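PDB 3MVG: ribosome inactivating type 1 protein, which belongs to the single-chain (type 1) ribosome-inactivating proteins of plants. Local coordinates for residues V73-A78 with Q93-N98; Q228-S233 with R239-L244; H34-L39 with T206-A211; Q21-R26 with L64-V69. All blocks are in the same frame, centred on the assembly; numbering follows the deposited sequence. Where two conformers were deposited one is given.

Contact 1 of 4, residues V73-A78 with Q93-N98; sequences VVAYQA and QVYGNN
The ring of Tyr95 points its far end at strand 72-78, and Ala75 CB approaches it obliquely, 3.8 Å from CE2. One face of this ring carries CB of the preceding residue, Val94, 4.3 Å above the plane and displaced toward the rim; Phe82 brings a second ring against it with planes inclined at about 60°. The phenol end goes furthest across: OH lies 3.6 Å from CG2 of Val74, the two side chains crossing at about a right angle. Within the strand, the ring of Tyr76 has CB of Ala78 at its edge, in plane, and belongs to the other side of the sheet, where it meets the ring of Tyr83. Tyr95 leaves its backbone with CG anti to its own carbonyl carbon (chi1 -56°), which sends the ring out of the short helix 92-95 and toward the strand. Tyrosine suits the place because its length spans the gap that the helix backbone keeps from the sheet. Ala75 is small enough for the ring to come close to its CB, while Val74, branched at CB, offers CG2 to the phenol end without a long side chain. Past Tyr95, Gly96 takes a positive phi (83°), and the chain turns out of the helix. This is helix-on-sheet packing, a single tyrosine from the one-turn helix 92-95 resting on the mixed sheet of the ribosome-inactivating protein fold.

Contact 2 of 4, residues Q228-S233 with R239-L244; sequences QTVVIS and RTFCGL
Apolar packing joins Val230 and Ile232 to Phe241 and Cys242, and no hydrogen bond links the two segments. Val230 lays CG2 against the far part of the Phe241 ring, 3.9 Å from CE2, while Ile232 brings CD1 to within 3.8 Å of CD2, nearer the ring's root. Both methyls reach the ring obliquely. With CG anti to the backbone N (chi1 178°), Phe241 extends its ring along the strand and can serve both residues.

The sulfur contact is of the same apolar kind: Cys242 SG meets the same CD1 of Ile232, and CG1 as well, each at 3.9 Å. The CD1 methyl therefore rests across both the ring and the sulfur. Beta-branched residues suit an extended strand, and the two residues, two apart in the chain, turn their side chains to the same side; cysteine is compact enough for a buried place.

Polar interactions lie around this apolar patch: Arg239 and Thr240 hydrogen-bond to Asn175 of the second subunit, whose Arg171 also packs on Phe241. At Gly243 phi becomes positive (63°), a value that glycine accepts easily, as the chain leaves the helical region. The strand runs straight into helix 235-240, and the chain after that helix packs back on the antiparallel hairpin 215-223/229-234.

Contact 3 of 4, residues H34-L39 with T206-A211; sequences HDIPLL and TEVQRA
The chain at His34 and the helix at Val208 run with their CA atoms 7.5 Å apart, the nearest pair of the two segments, and side chains, backbone carbonyls and one water bridge the interval. The His34 ring presents its edge to the helix: CD2 lies 3.5 Å from Val208 O, near the ring plane, and 4.0 Å from Val208 CG1. Water 1, in the plane of the same ring, hydrogen-bonds to NE2 at 2.7 Å and lies within hydrogen-bonding distance, 2.9 Å, of Val208 O and of Ala211 O, which share its protons with other acceptors nearby; imidazole, with a polar atom at its rim, is thus bridged to the C-terminal end of the helix. Here helix 201-210 packs against the small antiparallel hairpin 32-33/36-37, a joint between an early and a late part of the ribosome-inactivating protein fold. Deeper in, in the conformer described, Ile36 CD1 approaches Val208 CG1 loosely, at 4.4 Å; branched aliphatic residues suit this buried layer, to which Val235 also contributes. Leu38 crosses Gln209 at about a right angle, its CD1 3.4 Å from OE1. That amide is held from elsewhere: OE1 accepts from Trp250 N, while NE2 donates to the carbonyls of Leu248 and Ser205. A primary amide both donates and accepts, so glutamine can satisfy these partners while its OE1 passes a leucine methyl.

Contact 4 of 4, residues Q21-R26 with L64-V69; sequences QNLRNR and LVLNRV. With SO4 (sulfate ion), chain C.
One guanidinium, that of Arg68, grips a helix carbonyl and a sulfate ion at once. Its NE donates to Arg26 O over 3.0 Å; the N-H...O angle is 148°, and the nitrogen lies in the carbonyl plane, although the oxygen is tilted from the plane of the guanidinium. The other two nitrogens form a two-pronged grip on the sulfate: NH1 reaches O1 at 3.1 Å and NH2 reaches O3 at 2.9 Å, both almost straight, with the sulfur at the edge of the guanidinium and in its plane. A bend at chi3 (62°) turns the planar end toward these partners. NH1 and NH2 also bond to Gln47 O and Ser28 O, respectively, which should further restrict the group's rotation. Arginine, with five N-H bonds in one plane, suits such a many-partnered position, and its charge would be stabilised by the anion, though the sulfate probably came from the crystallisation liquor.

A loose apolar contact, in the Leu66 conformer described, brings Leu23 CD1 to 4.4 Å from Leu66 CD2; leucines fit the buried side of a helix facing a sheet. Just before Arg68, Asn67 OD1 accepts from Val69 N at 3.0 Å, an Asx turn that leads the chain out of its strand. Together these features join helix 13-27 to the end of strand 61-67, alpha-on-beta packing in the ribosome-inactivating protein fold.

In the fold
Along the chain, contact 4 closes before contact 1 opens, and contact 3 closes before contact 2; contact 3, joining residues 34-39 to 206-211, encloses contact 1 and crosses contact 4. Contacts 1 and 4, with centres 16 Å apart, share the mixed sheet, where strands 61-67 and 72-78 are neighbours bonded through Val65, Val74 and Ala75. Contacts 2 and 3 lie 14 Å apart, centre to centre, and meet where Arg239 bonds His34 O and Leu244 packs on Val208. Leu39 against Arg68 and Val69 connects contacts 3 and 4. Contacts 1 and 2, 36 Å apart between centres, lie on opposite sides of the chain's centre. Contacts 2, 3 and 4 also touch the second subunit, so these regions adjoin the interface between the two copies in the assembly.

Contact 1 of 4, residues V73-A78 with Q93-N98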
loop_
_atom_site.group_PDB
_atom_site.type_symbol
_atom_site.label_atom_id
_atom_site.label_comp_id
_atom_site.label_asym_id
_atom_site.label_seq_id
_atom_site.Cartn_x
_atom_site.Cartn_y
_atom_site.Cartn_z
ATOM N N VAL A 73 -8.394 -20.671 0.666
ATOM C CA VAL A 73 -8.674 -21.633 -0.400
ATOM C C VAL A 73 -9.025 -23.002 0.180
ATOM O O VAL A 73 -8.310 -23.491 1.059
ATOM C CB VAL A 73 -7.454 -21.754 -1.350
ATOM C CG1 VAL A 73 -7.667 -22.844 -2.386
ATOM C CG2 VAL A 73 -7.178 -20.428 -2.047
ATOM N N VAL A 74 -10.109 -23.610 -0.315
ATOM C CA VAL A 74 -10.502 -24.968 0.085
ATOM C C VAL A 74 -10.479 -25.964 -1.083
ATOM O O VAL A 74 -10.466 -27.184 -0.875
ATOM C CB VAL A 74 -11.906 -25.009 0.761
ATOM C CG1 VAL A 74 -11.942 -24.106 2.004
ATOM C CG2 VAL A 74 -13.020 -24.637 -0.226
ATOM N N ALA A 75 -10.451 -25.446 -2.308
ATOM C CA ALA A 75 -10.545 -26.270 -3.510
ATOM C C ALA A 75 -10.244 -25.405 -4.711
ATOM O O ALA A 75 -10.189 -24.179 -4.604
ATOM C CB ALA A 75 -11.939 -26.859 -3.633
ATOM N N TYR A 76 -10.043 -26.032 -5.860
ATOM C CA TYR A 76 -9.993 -25.276 -7.107
ATOM C C TYR A 76 -10.563 -26.113 -8.236
ATOM O O TYR A 76 -10.563 -27.346 -8.162
ATOM C CB TYR A 76 -8.565 -24.766 -7.434
ATOM C CG TYR A 76 -7.606 -25.848 -7.849
ATOM C CD1 TYR A 76 -6.814 -26.504 -6.909
ATOM C CD2 TYR A 76 -7.498 -26.228 -9.189
ATOM C CE1 TYR A 76 -5.937 -27.513 -7.293
ATOM C CE2 TYR A 76 -6.633 -27.240 -9.581
ATOM C CZ TYR A 76 -5.857 -27.881 -8.630
ATOM O OH TYR A 76 -4.993 -28.889 -8.978
ATOM N N GLN A 77 -11.041 -25.441 -9.278
ATOM C CA GLN A 77 -11.476 -26.107 -10.503
ATOM C C GLN A 77 -10.504 -25.839 -11.639
ATOM O O GLN A 77 -10.043 -24.704 -11.819
ATOM C CB GLN A 77 -12.861 -25.625 -10.910
ATOM C CG GLN A 77 -13.472 -26.432 -12.061
ATOM C CD GLN A 77 -14.761 -25.845 -12.577
ATOM O OE1 GLN A 77 -15.729 -26.571 -12.815
ATOM N NE2 GLN A 77 -14.787 -24.534 -12.759
ATOM N N ALA A 78 -10.199 -26.888 -12.399
ATOM C CA ALA A 78 -9.385 -26.779 -13.606
ATOM C C ALA A 78 -9.954 -27.722 -14.642
ATOM O O ALA A 78 -10.161 -28.898 -14.358
ATOM C CB ALA A 78 -7.945 -27.143 -13.311
ATOM N N GLN A 93 -23.067 -30.956 -4.962
ATOM C CA GLN A 93 -23.753 -29.785 -5.530
ATOM C C GLN A 93 -22.793 -28.704 -6.010
ATOM O O GLN A 93 -23.106 -27.959 -6.940
ATOM C CB GLN A 93 -24.743 -29.192 -4.527
ATOM N N VAL A 94 -21.636 -28.608 -5.366
ATOM C CA VAL A 94 -20.658 -27.590 -5.714
ATOM C C VAL A 94 -19.518 -28.187 -6.538
ATOM O O VAL A 94 -19.137 -27.630 -7.563
ATOM C CB VAL A 94 -20.121 -26.866 -4.455
ATOM C CG1 VAL A 94 -19.067 -25.816 -4.828
ATOM C CG2 VAL A 94 -21.269 -26.215 -3.691
ATOM N N TYR A 95 -19.005 -29.331 -6.099
ATOM C CA TYR A 95 -17.770 -29.894 -6.647
ATOM C C TYR A 95 -17.975 -30.969 -7.713
ATOM O O TYR A 95 -17.001 -31.482 -8.268
ATOM C CB TYR A 95 -16.902 -30.463 -5.520
ATOM C CG TYR A 95 -16.561 -29.471 -4.437
ATOM C CD1 TYR A 95 -16.728 -29.796 -3.095
ATOM C CD2 TYR A 95 -16.062 -28.207 -4.756
ATOM C CE1 TYR A 95 -16.415 -28.895 -2.094
ATOM C CE2 TYR A 95 -15.750 -27.292 -3.765
ATOM C CZ TYR A 95 -15.926 -27.643 -2.437
ATOM O OH TYR A 95 -15.612 -26.743 -1.451
ATOM N N GLY A 96 -19.228 -31.320 -7.992
ATOM C CA GLY A 96 -19.519 -32.406 -8.920
ATOM C C GLY A 96 -19.444 -33.762 -8.245
ATOM O O GLY A 96 -19.155 -33.869 -7.048
ATOM N N ASN A 97 -19.711 -34.803 -9.024
ATOM C CA ASN A 97 -19.803 -36.152 -8.484
ATOM C C ASN A 97 -18.472 -36.862 -8.292
ATOM O O ASN A 97 -18.358 -37.756 -7.447
ATOM C CB ASN A 97 -20.739 -37.009 -9.344
ATOM C CG ASN A 97 -22.179 -36.542 -9.278
ATOM O OD1 ASN A 97 -22.601 -35.942 -8.293
ATOM N ND2 ASN A 97 -22.941 -36.815 -10.331
ATOM N N ASN A 98 -17.469 -36.447 -9.067
ATOM C CA ASN A 98 -16.150 -37.076 -9.038
ATOM C C ASN A 98 -14.974 -36.098 -8.942
ATOM O O ASN A 98 -14.071 -36.148 -9.779
ATOM C CB ASN A 98 -15.957 -37.964 -10.272
ATOM C CG ASN A 98 -16.768 -39.241 -10.212
ATOM O OD1 ASN A 98 -16.252 -40.298 -9.852
ATOM N ND2 ASN A 98 -18.044 -39.151 -10.562
#

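Contact 2 of 4, residues Q228-S233 with R239-L244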
loop_
_atom_site.group_PDB
_atom_site.type_symbol
_atom_site.label_atom_id
_atom_site.label_comp_id
_atom_site.label_asym_id
_atom_site.label_seq_id
_atom_site.Cartn_x
_atom_site.Cartn_y
_atom_site.Cartn_z
ATOM N N GLN A 228 14.980 -8.217 14.101
ATOM C CA GLN A 228 14.232 -7.042 14.558
ATOM C C GLN A 228 12.733 -7.286 14.640
ATOM O O GLN A 228 12.159 -8.028 13.831
ATOM C CB GLN A 228 14.531 -5.825 13.677
ATOM C CG GLN A 228 15.935 -5.243 13.862
ATOM C CD GLN A 228 17.000 -5.913 13.002
ATOM O OE1 GLN A 228 16.750 -6.303 11.857
ATOM N NE2 GLN A 228 18.210 -6.018 13.545
ATOM N N THR A 229 12.112 -6.644 15.626
ATOM C CA THR A 229 10.694 -6.816 15.913
ATOM C C THR A 229 10.009 -5.480 16.148
ATOM O O THR A 229 10.658 -4.463 16.423
ATOM C CB THR A 229 10.481 -7.672 17.180
ATOM O OG1 THR A 229 11.260 -7.135 18.256
ATOM C CG2 THR A 229 10.866 -9.124 16.942
ATOM N N VAL A 230 8.684 -5.489 16.012
ATOM C CA VAL A 230 7.845 -4.393 16.475
ATOM C C VAL A 230 6.694 -4.988 17.293
ATOM O O VAL A 230 6.446 -6.196 17.261
ATOM C CB VAL A 230 7.296 -3.536 15.304
ATOM C CG1 VAL A 230 8.429 -2.899 14.494
ATOM C CG2 VAL A 230 6.361 -4.356 14.410
ATOM N N VAL A 231 5.990 -4.135 18.026
ATOM C CA VAL A 231 4.853 -4.586 18.813
ATOM C C VAL A 231 3.616 -3.804 18.392
ATOM O O VAL A 231 3.642 -2.573 18.314
ATOM C CB VAL A 231 5.104 -4.429 20.333
ATOM C CG1 VAL A 231 3.873 -4.863 21.132
ATOM C CG2 VAL A 231 6.345 -5.222 20.758
ATOM N N ILE A 232 2.545 -4.538 18.102
ATOM C CA ILE A 232 1.254 -3.947 17.752
ATOM C C ILE A 232 0.368 -3.969 18.996
ATOM O O ILE A 232 0.038 -5.035 19.501
ATOM C CB ILE A 232 0.565 -4.732 16.600
ATOM C CG1 ILE A 232 1.540 -5.012 15.441
ATOM C CG2 ILE A 232 -0.706 -4.013 16.132
ATOM C CD1 ILE A 232 2.169 -3.785 14.796
ATOM N N SER A 233 -0.024 -2.786 19.468
ATOM C CA SER A 233 -0.695 -2.657 20.765
ATOM C C SER A 233 -2.099 -2.077 20.679
ATOM O O SER A 233 -2.796 -1.978 21.686
ATOM C CB SER A 233 0.139 -1.786 21.706
ATOM O OG SER A 233 1.390 -2.387 21.961
ATOM N N ARG A 239 -4.641 -1.697 11.798
ATOM C CA ARG A 239 -5.240 -1.251 10.544
ATOM C C ARG A 239 -4.237 -0.498 9.671
ATOM O O ARG A 239 -4.207 -0.678 8.448
ATOM C CB ARG A 239 -6.477 -0.389 10.829
ATOM C CG ARG A 239 -7.335 -0.098 9.586
ATOM C CD ARG A 239 -8.578 0.743 9.908
ATOM N NE ARG A 239 -8.165 2.019 10.472
ATOM C CZ ARG A 239 -8.413 2.430 11.708
ATOM N NH1 ARG A 239 -9.181 1.722 12.530
ATOM N NH2 ARG A 239 -7.907 3.585 12.105
ATOM N N THR A 240 -3.409 0.342 10.287
ATOM C CA THR A 240 -2.538 1.268 9.551
ATOM C C THR A 240 -1.197 0.653 9.155
ATOM O O THR A 240 -0.786 0.745 7.996
ATOM C CB THR A 240 -2.280 2.548 10.370
ATOM O OG1 THR A 240 -3.532 3.177 10.653
ATOM C CG2 THR A 240 -1.404 3.531 9.622
ATOM N N PHE A 241 -0.510 0.058 10.125
ATOM C CA PHE A 241 0.820 -0.497 9.902
ATOM C C PHE A 241 0.750 -1.868 9.240
ATOM O O PHE A 241 1.413 -2.113 8.239
ATOM C CB PHE A 241 1.584 -0.554 11.233
ATOM C CG PHE A 241 2.962 -1.146 11.126
ATOM C CD1 PHE A 241 4.059 -0.340 10.852
ATOM C CD2 PHE A 241 3.166 -2.505 11.322
ATOM C CE1 PHE A 241 5.342 -0.887 10.760
ATOM C CE2 PHE A 241 4.441 -3.058 11.231
ATOM C CZ PHE A 241 5.526 -2.247 10.949
ATOM N N CYS A 242 -0.052 -2.768 9.799
ATOM C CA CYS A 242 -0.183 -4.117 9.238
ATOM C C CYS A 242 -1.066 -4.142 7.999
ATOM O O CYS A 242 -1.021 -5.088 7.214
ATOM C CB CYS A 242 -0.759 -5.082 10.272
ATOM S SG CYS A 242 0.166 -5.216 11.806
ATOM N N GLY A 243 -1.899 -3.121 7.838
ATOM C CA GLY A 243 -2.903 -3.148 6.783
ATOM C C GLY A 243 -3.910 -4.269 6.980
ATOM O O GLY A 243 -4.453 -4.804 6.020
ATOM N N LEU A 244 -4.179 -4.633 8.235
ATOM C CA LEU A 244 -5.164 -5.673 8.521
ATOM C C LEU A 244 -6.493 -5.267 7.889
ATOM O O LEU A 244 -7.013 -4.190 8.185
ATOM C CB LEU A 244 -5.297 -5.883 10.027
ATOM C CG LEU A 244 -6.291 -6.943 10.483
ATOM C CD1 LEU A 244 -5.899 -8.325 9.993
ATOM C CD2 LEU A 244 -6.372 -6.911 12.008
#

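Contact 3 of 4, residues H34-L39 with T206-A211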
loop_
_atom_site.group_PDB
_atom_site.type_symbol
_atom_site.label_atom_id
_atom_site.label_comp_id
_atom_site.label_asym_id
_atom_site.label_seq_id
_atom_site.Cartn_x
_atom_site.Cartn_y
_atom_site.Cartn_z
ATOM N N HIS A 34 -14.043 -1.666 14.166
ATOM C CA HIS A 34 -12.955 -0.677 14.076
ATOM C C HIS A 34 -12.541 -0.397 12.631
ATOM O O HIS A 34 -11.351 -0.290 12.315
ATOM C CB HIS A 34 -11.746 -1.099 14.908
ATOM C CG HIS A 34 -12.022 -1.160 16.376
ATOM N ND1 HIS A 34 -12.162 -0.024 17.145
ATOM C CD2 HIS A 34 -12.185 -2.211 17.212
ATOM C CE1 HIS A 34 -12.398 -0.378 18.397
ATOM N NE2 HIS A 34 -12.422 -1.697 18.465
ATOM N N ASP A 35 -13.545 -0.301 11.762
ATOM C CA ASP A 35 -13.363 0.029 10.343
ATOM C C ASP A 35 -12.638 -1.042 9.530
ATOM O O ASP A 35 -12.094 -0.749 8.458
ATOM C CB ASP A 35 -12.750 1.423 10.162
ATOM C CG ASP A 35 -13.689 2.517 10.600
ATOM O OD1 ASP A 35 -14.920 2.336 10.474
ATOM O OD2 ASP A 35 -13.202 3.555 11.077
ATOM N N ILE A 36 -12.639 -2.268 10.051
ATOM C CA ILE A 36 -12.149 -3.432 9.331
ATOM C C ILE A 36 -13.322 -4.399 9.155
ATOM O O ILE A 36 -14.067 -4.654 10.109
ATOM C CB ILE A 36 -10.990 -4.133 10.073
ATOM C CG1 ILE A 36 -9.926 -3.118 10.503
ATOM C CG2 ILE A 36 -10.380 -5.229 9.197
ATOM C CD1 ILE A 36 -8.815 -3.721 11.318
ATOM N N PRO A 37 -13.515 -4.923 7.933
ATOM C CA PRO A 37 -14.599 -5.884 7.719
ATOM C C PRO A 37 -14.450 -7.153 8.549
ATOM O O PRO A 37 -13.355 -7.718 8.657
ATOM C CB PRO A 37 -14.467 -6.236 6.237
ATOM C CG PRO A 37 -13.852 -5.035 5.628
ATOM C CD PRO A 37 -12.878 -4.536 6.656
ATOM N N LEU A 38 -15.567 -7.589 9.117
ATOM C CA LEU A 38 -15.637 -8.835 9.855
ATOM C C LEU A 38 -16.120 -9.931 8.922
ATOM O O LEU A 38 -17.144 -9.777 8.254
ATOM C CB LEU A 38 -16.620 -8.678 11.016
ATOM C CG LEU A 38 -16.760 -9.835 12.011
ATOM C CD1 LEU A 38 -15.466 -10.063 12.760
ATOM C CD2 LEU A 38 -17.890 -9.528 12.988
ATOM N N LEU A 39 -15.380 -11.030 8.854
ATOM C CA LEU A 39 -15.794 -12.151 8.020
ATOM C C LEU A 39 -17.002 -12.857 8.646
ATOM O O LEU A 39 -17.261 -12.711 9.855
ATOM C CB LEU A 39 -14.618 -13.106 7.796
ATOM C CG LEU A 39 -13.499 -12.518 6.921
ATOM C CD1 LEU A 39 -12.341 -13.473 6.852
ATOM C CD2 LEU A 39 -13.982 -12.170 5.500
ATOM N N THR A 206 -8.440 -11.403 16.496
ATOM C CA THR A 206 -9.020 -11.544 17.831
ATOM C C THR A 206 -8.737 -10.321 18.703
ATOM O O THR A 206 -9.657 -9.789 19.346
ATOM C CB THR A 206 -8.540 -12.842 18.479
ATOM O OG1 THR A 206 -9.084 -13.934 17.736
ATOM C CG2 THR A 206 -8.995 -12.940 19.942
ATOM N N GLU A 207 -7.499 -9.836 18.688
ATOM C CA GLU A 207 -7.155 -8.664 19.489
ATOM C C GLU A 207 -7.960 -7.437 19.069
ATOM O O GLU A 207 -8.398 -6.655 19.915
ATOM C CB GLU A 207 -5.654 -8.370 19.458
ATOM C CG GLU A 207 -4.778 -9.418 20.174
ATOM C CD GLU A 207 -5.173 -9.658 21.624
ATOM O OE1 GLU A 207 -5.444 -8.675 22.348
ATOM O OE2 GLU A 207 -5.200 -10.833 22.038
ATOM N N VAL A 208 -8.197 -7.274 17.770
ATOM C CA VAL A 208 -9.040 -6.169 17.317
ATOM C C VAL A 208 -10.456 -6.281 17.901
ATOM O O VAL A 208 -11.026 -5.280 18.355
ATOM C CB VAL A 208 -9.050 -6.042 15.775
ATOM C CG1 VAL A 208 -10.150 -5.083 15.301
ATOM C CG2 VAL A 208 -7.698 -5.587 15.285
ATOM N N GLN A 209 -11.004 -7.492 17.897
ATOM C CA GLN A 209 -12.368 -7.713 18.387
ATOM C C GLN A 209 -12.513 -7.573 19.905
ATOM O O GLN A 209 -13.588 -7.207 20.384
ATOM C CB GLN A 209 -12.927 -9.051 17.896
ATOM C CG GLN A 209 -13.277 -9.017 16.416
ATOM C CD GLN A 209 -13.398 -10.389 15.815
ATOM O OE1 GLN A 209 -14.449 -11.020 15.879
ATOM N NE2 GLN A 209 -12.312 -10.865 15.219
ATOM N N ARG A 210 -11.438 -7.836 20.644
ATOM C CA ARG A 210 -11.467 -7.785 22.113
ATOM C C ARG A 210 -10.927 -6.473 22.673
ATOM O O ARG A 210 -10.947 -6.259 23.894
ATOM C CB ARG A 210 -10.661 -8.941 22.698
ATOM C CG ARG A 210 -11.145 -10.317 22.303
ATOM C CD ARG A 210 -10.459 -11.380 23.134
ATOM N NE ARG A 210 -10.906 -11.328 24.527
ATOM C CZ ARG A 210 -10.674 -12.273 25.436
ATOM N NH1 ARG A 210 -9.991 -13.367 25.116
ATOM N NH2 ARG A 210 -11.132 -12.125 26.671
ATOM N N ALA A 211 -10.446 -5.589 21.803
ATOM C CA ALA A 211 -9.798 -4.356 22.247
ATOM C C ALA A 211 -10.753 -3.466 23.042
ATOM O O ALA A 211 -11.957 -3.439 22.781
ATOM C CB ALA A 211 -9.234 -3.599 21.065
HETATM O O HOH W 1 -12.890 -3.860 20.081
#

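Contact 4 of 4, residues Q21-R26 with L64-V69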
loop_
_atom_site.group_PDB
_atom_site.type_symbol
_atom_site.label_atom_id
_atom_site.label_comp_id
_atom_site.label_asym_id
_atom_site.label_seq_id
_atom_site.Cartn_x
_atom_site.Cartn_y
_atom_site.Cartn_z
ATOM N N GLN A 21 -10.118 -5.475 -3.796
ATOM C CA GLN A 21 -11.150 -4.760 -3.052
ATOM C C GLN A 21 -12.522 -5.372 -3.306
ATOM O O GLN A 21 -13.311 -5.554 -2.371
ATOM C CB GLN A 21 -11.130 -3.259 -3.350
ATOM C CG GLN A 21 -12.046 -2.462 -2.414
ATOM C CD GLN A 21 -11.728 -2.710 -0.948
ATOM O OE1 GLN A 21 -10.567 -2.760 -0.551
ATOM N NE2 GLN A 21 -12.765 -2.865 -0.133
ATOM N N ASN A 22 -12.820 -5.705 -4.559
ATOM C CA ASN A 22 -14.066 -6.409 -4.869
ATOM C C ASN A 22 -14.137 -7.756 -4.151
ATOM O O ASN A 22 -15.193 -8.166 -3.660
ATOM C CB ASN A 22 -14.225 -6.598 -6.378
ATOM C CG ASN A 22 -14.706 -5.345 -7.072
ATOM O OD1 ASN A 22 -15.489 -4.573 -6.515
ATOM N ND2 ASN A 22 -14.250 -5.138 -8.300
ATOM N N LEU A 23 -13.000 -8.435 -4.079
ATOM C CA LEU A 23 -12.915 -9.677 -3.342
ATOM C C LEU A 23 -13.238 -9.479 -1.846
ATOM O O LEU A 23 -14.064 -10.198 -1.281
ATOM C CB LEU A 23 -11.535 -10.300 -3.557
ATOM C CG LEU A 23 -11.239 -11.573 -2.779
ATOM C CD1 LEU A 23 -12.200 -12.689 -3.131
ATOM C CD2 LEU A 23 -9.817 -12.003 -3.050
ATOM N N ARG A 24 -12.620 -8.483 -1.223
ATOM C CA ARG A 24 -12.894 -8.189 0.185
ATOM C C ARG A 24 -14.372 -7.881 0.400
ATOM O O ARG A 24 -14.959 -8.317 1.390
ATOM C CB ARG A 24 -12.054 -7.012 0.681
ATOM C CG ARG A 24 -10.562 -7.276 0.741
ATOM C CD ARG A 24 -9.829 -6.133 1.450
ATOM N NE ARG A 24 -8.394 -6.284 1.232
ATOM C CZ ARG A 24 -7.695 -5.672 0.278
ATOM N NH1 ARG A 24 -8.268 -4.767 -0.511
ATOM N NH2 ARG A 24 -6.413 -5.958 0.129
ATOM N N ASN A 25 -14.970 -7.132 -0.522
ATOM C CA ASN A 25 -16.376 -6.744 -0.394
ATOM C C ASN A 25 -17.326 -7.939 -0.425
ATOM O O ASN A 25 -18.348 -7.947 0.271
ATOM C CB ASN A 25 -16.750 -5.722 -1.473
ATOM C CG ASN A 25 -16.083 -4.378 -1.266
ATOM O OD1 ASN A 25 -15.530 -4.081 -0.212
ATOM N ND2 ASN A 25 -16.129 -3.547 -2.299
ATOM N N ARG A 26 -16.982 -8.953 -1.209
ATOM C CA ARG A 26 -17.782 -10.175 -1.279
ATOM C C ARG A 26 -17.494 -11.152 -0.138
ATOM O O ARG A 26 -18.385 -11.880 0.296
ATOM C CB ARG A 26 -17.594 -10.882 -2.626
ATOM C CG ARG A 26 -17.941 -10.050 -3.881
ATOM C CD ARG A 26 -19.443 -9.775 -4.078
ATOM N NE ARG A 26 -19.974 -8.791 -3.130
ATOM C CZ ARG A 26 -19.765 -7.480 -3.206
ATOM N NH1 ARG A 26 -19.041 -6.968 -4.201
ATOM N NH2 ARG A 26 -20.282 -6.676 -2.289
ATOM N N LEU A 64 -10.497 -20.734 -8.031
ATOM C CA LEU A 64 -10.297 -21.036 -6.623
ATOM C C LEU A 64 -11.631 -20.992 -5.898
ATOM O O LEU A 64 -12.489 -20.156 -6.208
ATOM C CB LEU A 64 -9.367 -20.016 -5.977
ATOM C CG LEU A 64 -7.960 -19.850 -6.545
ATOM C CD1 LEU A 64 -7.250 -18.723 -5.812
ATOM C CD2 LEU A 64 -7.174 -21.147 -6.427
ATOM N N VAL A 65 -11.811 -21.894 -4.942
ATOM C CA VAL A 65 -12.966 -21.847 -4.058
ATOM C C VAL A 65 -12.469 -21.357 -2.714
ATOM O O VAL A 65 -11.595 -21.981 -2.104
ATOM C CB VAL A 65 -13.638 -23.227 -3.917
ATOM C CG1 VAL A 65 -14.901 -23.124 -3.061
ATOM C CG2 VAL A 65 -13.944 -23.815 -5.294
ATOM N N LEU A 66 -12.997 -20.221 -2.272
ATOM C CA LEU A 66 -12.660 -19.688 -0.965
ATOM C C LEU A 66 -13.802 -19.916 0.006
ATOM O O LEU A 66 -14.972 -19.933 -0.375
ATOM C CB LEU A 66 -12.328 -18.195 -1.049
ATOM C CG LEU A 66 -10.890 -17.858 -1.466
ATOM C CD1 LEU A 66 -10.578 -18.358 -2.875
ATOM C CD2 LEU A 66 -10.650 -16.357 -1.351
ATOM N N ASN A 67 -13.436 -20.121 1.264
ATOM C CA ASN A 67 -14.378 -20.095 2.360
ATOM C C ASN A 67 -14.430 -18.644 2.838
ATOM O O ASN A 67 -13.417 -18.080 3.242
ATOM C CB ASN A 67 -13.896 -21.033 3.460
ATOM C CG ASN A 67 -14.838 -21.099 4.649
ATOM O OD1 ASN A 67 -15.860 -20.414 4.706
ATOM N ND2 ASN A 67 -14.493 -21.946 5.613
ATOM N N ARG A 68 -15.601 -18.023 2.762
ATOM C CA ARG A 68 -15.744 -16.640 3.207
ATOM C C ARG A 68 -15.428 -16.457 4.697
ATOM O O ARG A 68 -15.022 -15.378 5.114
ATOM C CB ARG A 68 -17.150 -16.111 2.921
ATOM C CG ARG A 68 -17.495 -15.962 1.439
ATOM C CD ARG A 68 -18.960 -15.564 1.204
ATOM N NE ARG A 68 -19.272 -14.262 1.795
ATOM C CZ ARG A 68 -20.262 -14.011 2.651
ATOM N NH1 ARG A 68 -21.119 -14.955 3.027
ATOM N NH2 ARG A 68 -20.416 -12.775 3.109
ATOM N N VAL A 69 -15.608 -17.508 5.491
ATOM C CA VAL A 69 -15.336 -17.451 6.933
ATOM C C VAL A 69 -13.878 -17.080 7.224
ATOM O O VAL A 69 -13.592 -16.338 8.155
ATOM C CB VAL A 69 -15.741 -18.784 7.636
ATOM C CG1 VAL A 69 -15.410 -18.771 9.127
ATOM C CG2 VAL A 69 -17.219 -19.056 7.432
HETATM S S SO4 C . -23.206 -13.266 5.845
HETATM O O1 SO4 C . -23.341 -14.447 5.082
HETATM O O2 SO4 C . -22.569 -13.354 7.100
HETATM O O3 SO4 C . -22.415 -12.357 5.169
HETATM O O4 SO4 C . -24.562 -12.745 5.942
#